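Local coordinates for protein V-type ATP synthase alpha chain (Nanoarchaeum equitans Kin4-M, PDB 5BN3) that serves as the alpha chain (subunit A) of a V-type ATP synthase, a P-loop protein with an adenosine-5'-diphosphate pocket, at residues V146-E151 / H180-R185; E166-A169 / P175-L178; E446-I451 / R511-Y516. One frame throughout, in Å; residues are numbered along the deposited sequence.

How the contacts relate
Contacts 1 and 2 belong to one domain and contact 3 to another. Both 146-151/180-185 and 166-169/175-178 lie in the barrel-sandwich domain, with centres about 14 Å apart. Contact 2 is nested in the loop that contact 1 closes, and a single residue separates segment 175-178 from segment 180-185. Contact 3 comes later and joins helices 441-458 and 503-523 of the C-terminal domain, its centre about 51 Å from that of contact 1 and 58 Å from that of contact 2, on the opposite side of the chain's centre. Contacts 1 and 2 thus concern the packing of one beta domain, while contact 3 separately ties two helices beyond the P-loop nucleotide-binding domain in sequence.

Contact 1 of 3, residues V146-E151 / H180-R185; sequences VPPNVE and HEWPIR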
loop_
_atom_site.group_PDB
_atom_site.type_symbol
_atom_site.label_atom_id
_atom_site.label_comp_id
_atom_site.label_asym_id
_atom_site.label_seq_id
_atom_site.Cartn_x
_atom_site.Cartn_y
_atom_site.Cartn_z
ATOM N N VAL A 146 34.409 35.813 23.775
ATOM C CA VAL A 146 33.624 36.991 23.440
ATOM C C VAL A 146 32.768 36.690 22.216
ATOM O O VAL A 146 33.153 35.865 21.383
ATOM C CB VAL A 146 34.531 38.215 23.185
ATOM C CG1 VAL A 146 35.351 38.529 24.421
ATOM C CG2 VAL A 146 35.447 37.969 22.004
ATOM N N PRO A 147 31.592 37.333 22.116
ATOM C CA PRO A 147 30.695 37.087 20.980
ATOM C C PRO A 147 31.396 37.320 19.645
ATOM O O PRO A 147 32.302 38.153 19.581
ATOM C CB PRO A 147 29.594 38.131 21.174
ATOM C CG PRO A 147 29.583 38.396 22.640
ATOM C CD PRO A 147 31.014 38.286 23.082
ATOM N N PRO A 148 30.991 36.583 18.597
ATOM C CA PRO A 148 31.607 36.711 17.271
ATOM C C PRO A 148 31.601 38.140 16.723
ATOM O O PRO A 148 32.463 38.474 15.908
ATOM C CB PRO A 148 30.729 35.811 16.395
ATOM C CG PRO A 148 30.229 34.765 17.330
ATOM C CD PRO A 148 30.024 35.470 18.650
ATOM N N ASN A 149 30.656 38.965 17.166
ATOM C CA ASN A 149 30.541 40.326 16.641
ATOM C C ASN A 149 31.295 41.418 17.410
ATOM O O ASN A 149 31.326 42.568 16.972
ATOM C CB ASN A 149 29.068 40.725 16.444
ATOM C CG ASN A 149 28.306 40.871 17.757
ATOM O OD1 ASN A 149 28.876 40.785 18.846
ATOM N ND2 ASN A 149 27.002 41.110 17.650
ATOM N N VAL A 150 31.898 41.074 18.547
ATOM C CA VAL A 150 32.660 42.077 19.293
ATOM C C VAL A 150 34.138 42.094 18.894
ATOM O O VAL A 150 34.744 41.054 18.621
ATOM C CB VAL A 150 32.485 41.965 20.834
ATOM C CG1 VAL A 150 31.106 41.432 21.180
ATOM C CG2 VAL A 150 33.560 41.099 21.449
ATOM N N GLU A 151 34.699 43.297 18.854
ATOM C CA GLU A 151 36.060 43.510 18.390
ATOM C C GLU A 151 36.531 44.865 18.900
ATOM O O GLU A 151 35.724 45.778 19.086
ATOM C CB GLU A 151 36.100 43.479 16.857
ATOM C CG GLU A 151 37.489 43.593 16.240
ATOM C CD GLU A 151 37.444 43.742 14.728
ATOM O OE1 GLU A 151 36.357 44.042 14.189
ATOM O OE2 GLU A 151 38.496 43.559 14.077
ATOM N N HIS A 180 26.797 35.314 26.798
ATOM C CA HIS A 180 26.143 36.064 25.729
ATOM C C HIS A 180 24.979 35.266 25.153
ATOM O O HIS A 180 24.907 34.047 25.320
ATOM C CB HIS A 180 27.132 36.477 24.632
ATOM C CG HIS A 180 27.620 35.342 23.783
ATOM N ND1 HIS A 180 28.655 34.519 24.164
ATOM C CD2 HIS A 180 27.228 34.916 22.558
ATOM C CE1 HIS A 180 28.874 33.622 23.216
ATOM N NE2 HIS A 180 28.023 33.841 22.232
ATOM N N GLU A 181 24.056 35.962 24.497
ATOM C CA GLU A 181 22.886 35.320 23.912
ATOM C C GLU A 181 23.127 35.008 22.442
ATOM O O GLU A 181 23.829 35.747 21.750
ATOM C CB GLU A 181 21.655 36.216 24.059
ATOM C CG GLU A 181 21.192 36.416 25.492
ATOM C CD GLU A 181 19.924 37.244 25.578
ATOM O OE1 GLU A 181 19.726 38.114 24.704
ATOM O OE2 GLU A 181 19.124 37.020 26.510
ATOM N N TRP A 182 22.542 33.912 21.966
ATOM C CA TRP A 182 22.684 33.531 20.567
ATOM C C TRP A 182 21.410 32.886 20.028
ATOM O O TRP A 182 20.813 32.037 20.692
ATOM C CB TRP A 182 23.870 32.580 20.391
ATOM C CG TRP A 182 24.210 32.341 18.963
ATOM C CD1 TRP A 182 23.765 31.323 18.173
ATOM C CD2 TRP A 182 25.059 33.148 18.142
ATOM N NE1 TRP A 182 24.292 31.443 16.909
ATOM C CE2 TRP A 182 25.090 32.557 16.865
ATOM C CE3 TRP A 182 25.799 34.312 18.365
ATOM C CZ2 TRP A 182 25.834 33.092 15.814
ATOM C CZ3 TRP A 182 26.534 34.842 17.324
ATOM C CH2 TRP A 182 26.548 34.232 16.063
ATOM N N PRO A 183 20.988 33.293 18.821
ATOM C CA PRO A 183 19.802 32.718 18.174
ATOM C C PRO A 183 20.033 31.245 17.840
ATOM O O PRO A 183 20.960 30.933 17.091
ATOM C CB PRO A 183 19.674 33.533 16.880
ATOM C CG PRO A 183 20.477 34.786 17.122
ATOM C CD PRO A 183 21.603 34.356 18.007
ATOM N N ILE A 184 19.199 30.359 18.375
ATOM C CA ILE A 184 19.405 28.920 18.218
ATOM C C ILE A 184 19.240 28.413 16.783
ATOM O O ILE A 184 19.769 27.358 16.434
ATOM C CB ILE A 184 18.489 28.103 19.159
ATOM C CG1 ILE A 184 17.015 28.389 18.864
ATOM C CG2 ILE A 184 18.820 28.391 20.615
ATOM C CD1 ILE A 184 16.058 27.553 19.695
ATOM N N ARG A 185 18.508 29.155 15.958
ATOM C CA ARG A 185 18.302 28.762 14.563
ATOM C C ARG A 185 19.469 29.164 13.671
ATOM O O ARG A 185 19.489 28.851 12.481
ATOM C CB ARG A 185 17.006 29.364 14.012
ATOM C CG ARG A 185 15.741 28.815 14.645
ATOM C CD ARG A 185 14.498 29.330 13.940
ATOM N NE ARG A 185 13.278 28.853 14.585
ATOM C CZ ARG A 185 12.710 27.678 14.328
ATOM N NH1 ARG A 185 13.252 26.860 13.436
ATOM N NH2 ARG A 185 11.604 27.321 14.964
#
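A type I beta turn from P147 to V150, in the loop between strands 140-145 and 152-157, packs its two prolines against H180 and W182 of strand 180-183. CG of P147 lies 3.7 Å from CB of H180, and the two side chains run alongside each other in opposite senses. CB of P147 stands over one face of the imidazole of H180, 4.1 Å above its plane and displaced toward the ring's periphery. The histidine CG sits between its backbone N and carbonyl carbon (chi1 71°), which swings the ring toward the turn. The contact joins this turn of the barrel-sandwich domain to the strand that pairs with strand 68-71. P148 takes the second position: its CG meets CZ3 of W182 at 3.7 Å, with the pyrrolidine set obliquely to the indole. W182 reaches it because its CG is anti to the backbone N (chi1 -170°), carrying the six-membered ring to the proline. The ring nitrogens H180 NE2 and W182 NE1 are hydrogen-bonded outside the contact, to R188 and to the carbonyl of K186. R188 also makes a cation-pi contact with W182. The turn itself is closed by V150 N donating to P147 O at 3.1 Å.

Contact 2 of 3, residues E166-A169 / P175-L178; sequences ETIA and PIKL
The I168 side chain crosses that of L178 at about a right angle and that of I176 obliquely, its two branches serving different partners. CG2 of I168 comes within 4.0 Å of CG of L178, while CD1 of I168 meets CG2 of I176 at the same distance of 4.0 Å. A chi1 of 51° sets CG1 of I168 between the backbone N and the carbonyl carbon, against the backbone of 176-177, and chi2 (112°, away from the staggered values) then directs CD1 to I176. Next to I168, the methyl of A169 lies beside CB of I176 on a shared face of the sheet. A169 and I176 form a hydrogen-bonded antiparallel pair where strands 169-171 and 174-176 make a beta hairpin at the edge of a sheet in the barrel-sandwich domain. I176 N donates to A169 O at 2.8 Å, tilted 28° from the carbonyl plane, and I168 N returns a nearly straight bond of 2.9 Å to I176 O. OG1 of T167 lies 3.8 Å from CB of P175, the two side chains meeting at a slant. The lysine chain of K177, bent at chi2 and chi4, passes E166 O with its CG and carries NZ to the carbonyl of E165. Beyond the strand pairing, a water accepts from L178 N at 2.9 Å. I168 and L178 both pack on F116 of strand 114-118.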
loop_
_atom_site.group_PDB
_atom_site.type_symbol
_atom_site.label_atom_id
_atom_site.label_comp_id
_atom_site.label_asym_id
_atom_site.label_seq_id
_atom_site.Cartn_x
_atom_site.Cartn_y
_atom_site.Cartn_z
ATOM N N GLU A 166 27.239 40.483 35.810
ATOM C CA GLU A 166 28.236 41.512 36.093
ATOM C C GLU A 166 29.239 41.708 34.957
ATOM O O GLU A 166 29.666 40.746 34.316
ATOM C CB GLU A 166 28.964 41.206 37.406
ATOM C CG GLU A 166 28.064 41.287 38.629
ATOM C CD GLU A 166 28.818 41.153 39.935
ATOM O OE1 GLU A 166 29.590 40.186 40.085
ATOM O OE2 GLU A 166 28.637 42.018 40.818
ATOM N N THR A 167 29.604 42.965 34.719
ATOM C CA THR A 167 30.606 43.316 33.716
ATOM C C THR A 167 31.988 42.833 34.152
ATOM O O THR A 167 32.423 43.108 35.271
ATOM C CB THR A 167 30.644 44.844 33.493
ATOM O OG1 THR A 167 29.343 45.304 33.103
ATOM C CG2 THR A 167 31.653 45.213 32.416
ATOM N N ILE A 168 32.671 42.107 33.270
ATOM C CA ILE A 168 34.006 41.592 33.565
ATOM C C ILE A 168 35.063 42.273 32.705
ATOM O O ILE A 168 36.262 42.147 32.959
ATOM C CB ILE A 168 34.087 40.064 33.366
ATOM C CG1 ILE A 168 33.538 39.663 31.998
ATOM C CG2 ILE A 168 33.322 39.344 34.458
ATOM C CD1 ILE A 168 34.588 39.134 31.055
ATOM N N ALA A 169 34.603 42.989 31.683
ATOM C CA ALA A 169 35.489 43.724 30.789
ATOM C C ALA A 169 34.714 44.744 29.965
ATOM O O ALA A 169 33.495 44.645 29.828
ATOM C CB ALA A 169 36.237 42.772 29.877
ATOM N N PRO A 175 30.130 46.772 27.404
ATOM C CA PRO A 175 30.295 45.827 28.515
ATOM C C PRO A 175 30.326 44.370 28.053
ATOM O O PRO A 175 29.508 43.965 27.225
ATOM C CB PRO A 175 29.043 46.071 29.366
ATOM C CG PRO A 175 28.584 47.451 28.991
ATOM C CD PRO A 175 28.901 47.573 27.536
ATOM N N ILE A 176 31.265 43.596 28.593
ATOM C CA ILE A 176 31.352 42.168 28.309
ATOM C C ILE A 176 30.935 41.386 29.552
ATOM O O ILE A 176 31.367 41.704 30.661
ATOM C CB ILE A 176 32.788 41.761 27.902
ATOM C CG1 ILE A 176 33.243 42.548 26.670
ATOM C CG2 ILE A 176 32.882 40.257 27.651
ATOM C CD1 ILE A 176 32.332 42.400 25.469
ATOM N N LYS A 177 30.086 40.377 29.374
ATOM C CA LYS A 177 29.666 39.532 30.488
ATOM C C LYS A 177 30.342 38.169 30.435
ATOM O O LYS A 177 31.137 37.900 29.535
ATOM C CB LYS A 177 28.144 39.350 30.493
ATOM C CG LYS A 177 27.377 40.443 31.216
ATOM C CD LYS A 177 27.381 41.755 30.448
ATOM C CE LYS A 177 26.657 42.845 31.227
ATOM N NZ LYS A 177 25.280 42.440 31.631
ATOM N N LEU A 178 30.027 37.320 31.408
ATOM C CA LEU A 178 30.497 35.940 31.413
ATOM C C LEU A 178 29.656 35.101 30.455
ATOM O O LEU A 178 29.983 33.947 30.171
ATOM C CB LEU A 178 30.430 35.351 32.824
ATOM C CG LEU A 178 31.479 35.838 33.826
ATOM C CD1 LEU A 178 31.196 35.304 35.218
ATOM C CD2 LEU A 178 32.859 35.411 33.379
HETATM O O HOH W 1 29.342 38.330 33.994
#

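Contact 3 of 3, residues E446-I451 / R511-Y516; sequences EEFFAI and RIIHKY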
loop_
_atom_site.group_PDB
_atom_site.type_symbol
_atom_site.label_atom_id
_atom_site.label_comp_id
_atom_site.label_asym_id
_atom_site.label_seq_id
_atom_site.Cartn_x
_atom_site.Cartn_y
_atom_site.Cartn_z
ATOM N N GLU A 446 38.732 -7.260 9.711
ATOM C CA GLU A 446 38.317 -7.888 8.458
ATOM C C GLU A 446 37.930 -9.342 8.685
ATOM O O GLU A 446 36.992 -9.856 8.076
ATOM C CB GLU A 446 39.451 -7.827 7.429
ATOM C CG GLU A 446 39.673 -6.465 6.799
ATOM C CD GLU A 446 40.782 -6.486 5.763
ATOM O OE1 GLU A 446 41.617 -7.416 5.803
ATOM O OE2 GLU A 446 40.817 -5.576 4.908
ATOM N N GLU A 447 38.673 -9.995 9.570
ATOM C CA GLU A 447 38.451 -11.393 9.911
ATOM C C GLU A 447 37.114 -11.581 10.627
ATOM O O GLU A 447 36.370 -12.521 10.338
ATOM C CB GLU A 447 39.602 -11.876 10.795
ATOM C CG GLU A 447 39.663 -13.369 11.037
ATOM C CD GLU A 447 40.872 -13.755 11.868
ATOM O OE1 GLU A 447 40.720 -13.935 13.095
ATOM O OE2 GLU A 447 41.979 -13.872 11.296
ATOM N N PHE A 448 36.816 -10.685 11.564
ATOM C CA PHE A 448 35.545 -10.723 12.282
ATOM C C PHE A 448 34.372 -10.555 11.319
ATOM O O PHE A 448 33.391 -11.293 11.389
ATOM C CB PHE A 448 35.498 -9.639 13.367
ATOM C CG PHE A 448 36.181 -10.029 14.655
ATOM C CD1 PHE A 448 37.048 -11.113 14.707
ATOM C CD2 PHE A 448 35.939 -9.314 15.819
ATOM C CE1 PHE A 448 37.667 -11.468 15.897
ATOM C CE2 PHE A 448 36.555 -9.666 17.012
ATOM C CZ PHE A 448 37.420 -10.744 17.049
ATOM N N PHE A 449 34.481 -9.583 10.418
ATOM C CA PHE A 449 33.442 -9.351 9.420
ATOM C C PHE A 449 33.267 -10.562 8.509
ATOM O O PHE A 449 32.145 -10.932 8.164
ATOM C CB PHE A 449 33.774 -8.113 8.583
ATOM C CG PHE A 449 33.326 -6.818 9.205
ATOM C CD1 PHE A 449 31.976 -6.519 9.315
ATOM C CD2 PHE A 449 34.253 -5.888 9.655
ATOM C CE1 PHE A 449 31.556 -5.324 9.876
ATOM C CE2 PHE A 449 33.840 -4.691 10.217
ATOM C CZ PHE A 449 32.490 -4.409 10.328
ATOM N N ALA A 450 34.381 -11.177 8.123
ATOM C CA ALA A 450 34.346 -12.343 7.242
ATOM C C ALA A 450 33.655 -13.539 7.894
ATOM O O ALA A 450 32.902 -14.261 7.239
ATOM C CB ALA A 450 35.756 -12.717 6.802
ATOM N N ILE A 451 33.917 -13.744 9.181
ATOM C CA ILE A 451 33.328 -14.857 9.923
ATOM C C ILE A 451 31.829 -14.656 10.162
ATOM O O ILE A 451 31.035 -15.580 9.979
ATOM C CB ILE A 451 34.064 -15.073 11.269
ATOM C CG1 ILE A 451 35.479 -15.606 11.019
ATOM C CG2 ILE A 451 33.296 -16.023 12.168
ATOM C CD1 ILE A 451 36.360 -15.606 12.253
ATOM N N ARG A 511 42.554 -9.934 20.159
ATOM C CA ARG A 511 43.793 -10.699 20.036
ATOM C C ARG A 511 43.656 -12.145 20.505
ATOM O O ARG A 511 44.171 -13.056 19.862
ATOM C CB ARG A 511 44.928 -9.998 20.789
ATOM C CG ARG A 511 45.512 -8.811 20.040
ATOM C CD ARG A 511 46.561 -8.084 20.862
ATOM N NE ARG A 511 47.193 -7.016 20.094
ATOM C CZ ARG A 511 47.776 -5.948 20.628
ATOM N NH1 ARG A 511 47.805 -5.796 21.945
ATOM N NH2 ARG A 511 48.323 -5.031 19.845
ATOM N N ILE A 512 42.956 -12.354 21.616
ATOM C CA ILE A 512 42.772 -13.702 22.148
ATOM C C ILE A 512 41.789 -14.522 21.304
ATOM O O ILE A 512 41.956 -15.733 21.149
ATOM C CB ILE A 512 42.363 -13.681 23.643
ATOM C CG1 ILE A 512 42.369 -15.094 24.229
ATOM C CG2 ILE A 512 41.003 -13.028 23.833
ATOM C CD1 ILE A 512 43.706 -15.788 24.121
ATOM N N ILE A 513 40.782 -13.856 20.745
ATOM C CA ILE A 513 39.847 -14.506 19.831
ATOM C C ILE A 513 40.575 -14.913 18.549
ATOM O O ILE A 513 40.412 -16.029 18.056
ATOM C CB ILE A 513 38.656 -13.580 19.482
ATOM C CG1 ILE A 513 37.733 -13.413 20.691
ATOM C CG2 ILE A 513 37.860 -14.141 18.319
ATOM C CD1 ILE A 513 36.603 -12.425 20.464
ATOM N N HIS A 514 41.383 -13.998 18.019
ATOM C CA HIS A 514 42.177 -14.267 16.827
ATOM C C HIS A 514 43.179 -15.392 17.072
ATOM O O HIS A 514 43.403 -16.235 16.202
ATOM C CB HIS A 514 42.913 -13.005 16.379
ATOM C CG HIS A 514 43.908 -13.241 15.287
ATOM N ND1 HIS A 514 43.548 -13.705 14.039
ATOM C CD2 HIS A 514 45.251 -13.078 15.253
ATOM C CE1 HIS A 514 44.626 -13.816 13.286
ATOM N NE2 HIS A 514 45.675 -13.443 13.997
ATOM N N LYS A 515 43.782 -15.393 18.257
ATOM C CA LYS A 515 44.760 -16.410 18.629
ATOM C C LYS A 515 44.105 -17.783 18.745
ATOM O O LYS A 515 44.684 -18.793 18.349
ATOM C CB LYS A 515 45.450 -16.030 19.944
ATOM C CG LYS A 515 46.589 -16.955 20.350
ATOM C CD LYS A 515 47.212 -16.526 21.675
ATOM C CE LYS A 515 48.013 -15.236 21.548
ATOM N NZ LYS A 515 49.319 -15.436 20.861
ATOM N N TYR A 516 42.893 -17.813 19.291
ATOM C CA TYR A 516 42.123 -19.047 19.372
ATOM C C TYR A 516 41.784 -19.541 17.972
ATOM O O TYR A 516 41.835 -20.736 17.696
ATOM C CB TYR A 516 40.840 -18.821 20.176
ATOM C CG TYR A 516 39.944 -20.038 20.276
ATOM C CD1 TYR A 516 40.244 -21.072 21.152
ATOM C CD2 TYR A 516 38.792 -20.146 19.508
ATOM C CE1 TYR A 516 39.429 -22.184 21.252
ATOM C CE2 TYR A 516 37.971 -21.256 19.603
ATOM C CZ TYR A 516 38.295 -22.271 20.477
ATOM O OH TYR A 516 37.488 -23.379 20.583
#
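ND1 of H514 donates to both carboxylate oxygens of E447, unequally: the bond to OE1 is 3.0 Å long and nearly straight (168° at the hydrogen), that to OE2 is weak at 3.2 Å. This histidine-carboxylate pair bridges helices 441-458 and 503-523 in the helical C-terminal domain of the subunit. OE1 lies close to the plane of the imidazole, at its edge, and is approached on the syn side of the carboxylate; the carboxylate and ring planes are turned 33° from each other. Both residues have CG anti to the backbone N; in E447 this torsion (chi1 -169°) and the extended chain beyond it carry the carboxylate across the 8.4 Å between the CA atoms of E447 and H514. The nearby carboxylate would probably favour a protonated imidazole. Alongside this polar link, F448 and I513 form a buried apolar contact, their side chains crossing at about a right angle. Helix 472-489 packs against the same phenylalanine, through I484 and an edge-to-face contact with F488, and I513 also touches I541 of helix 537-542. CG2 of I513 approaches the F448 ring obliquely, 3.6 Å from CE1 of F448, while CD1 of I513 lies 3.9 Å from F448 CZ.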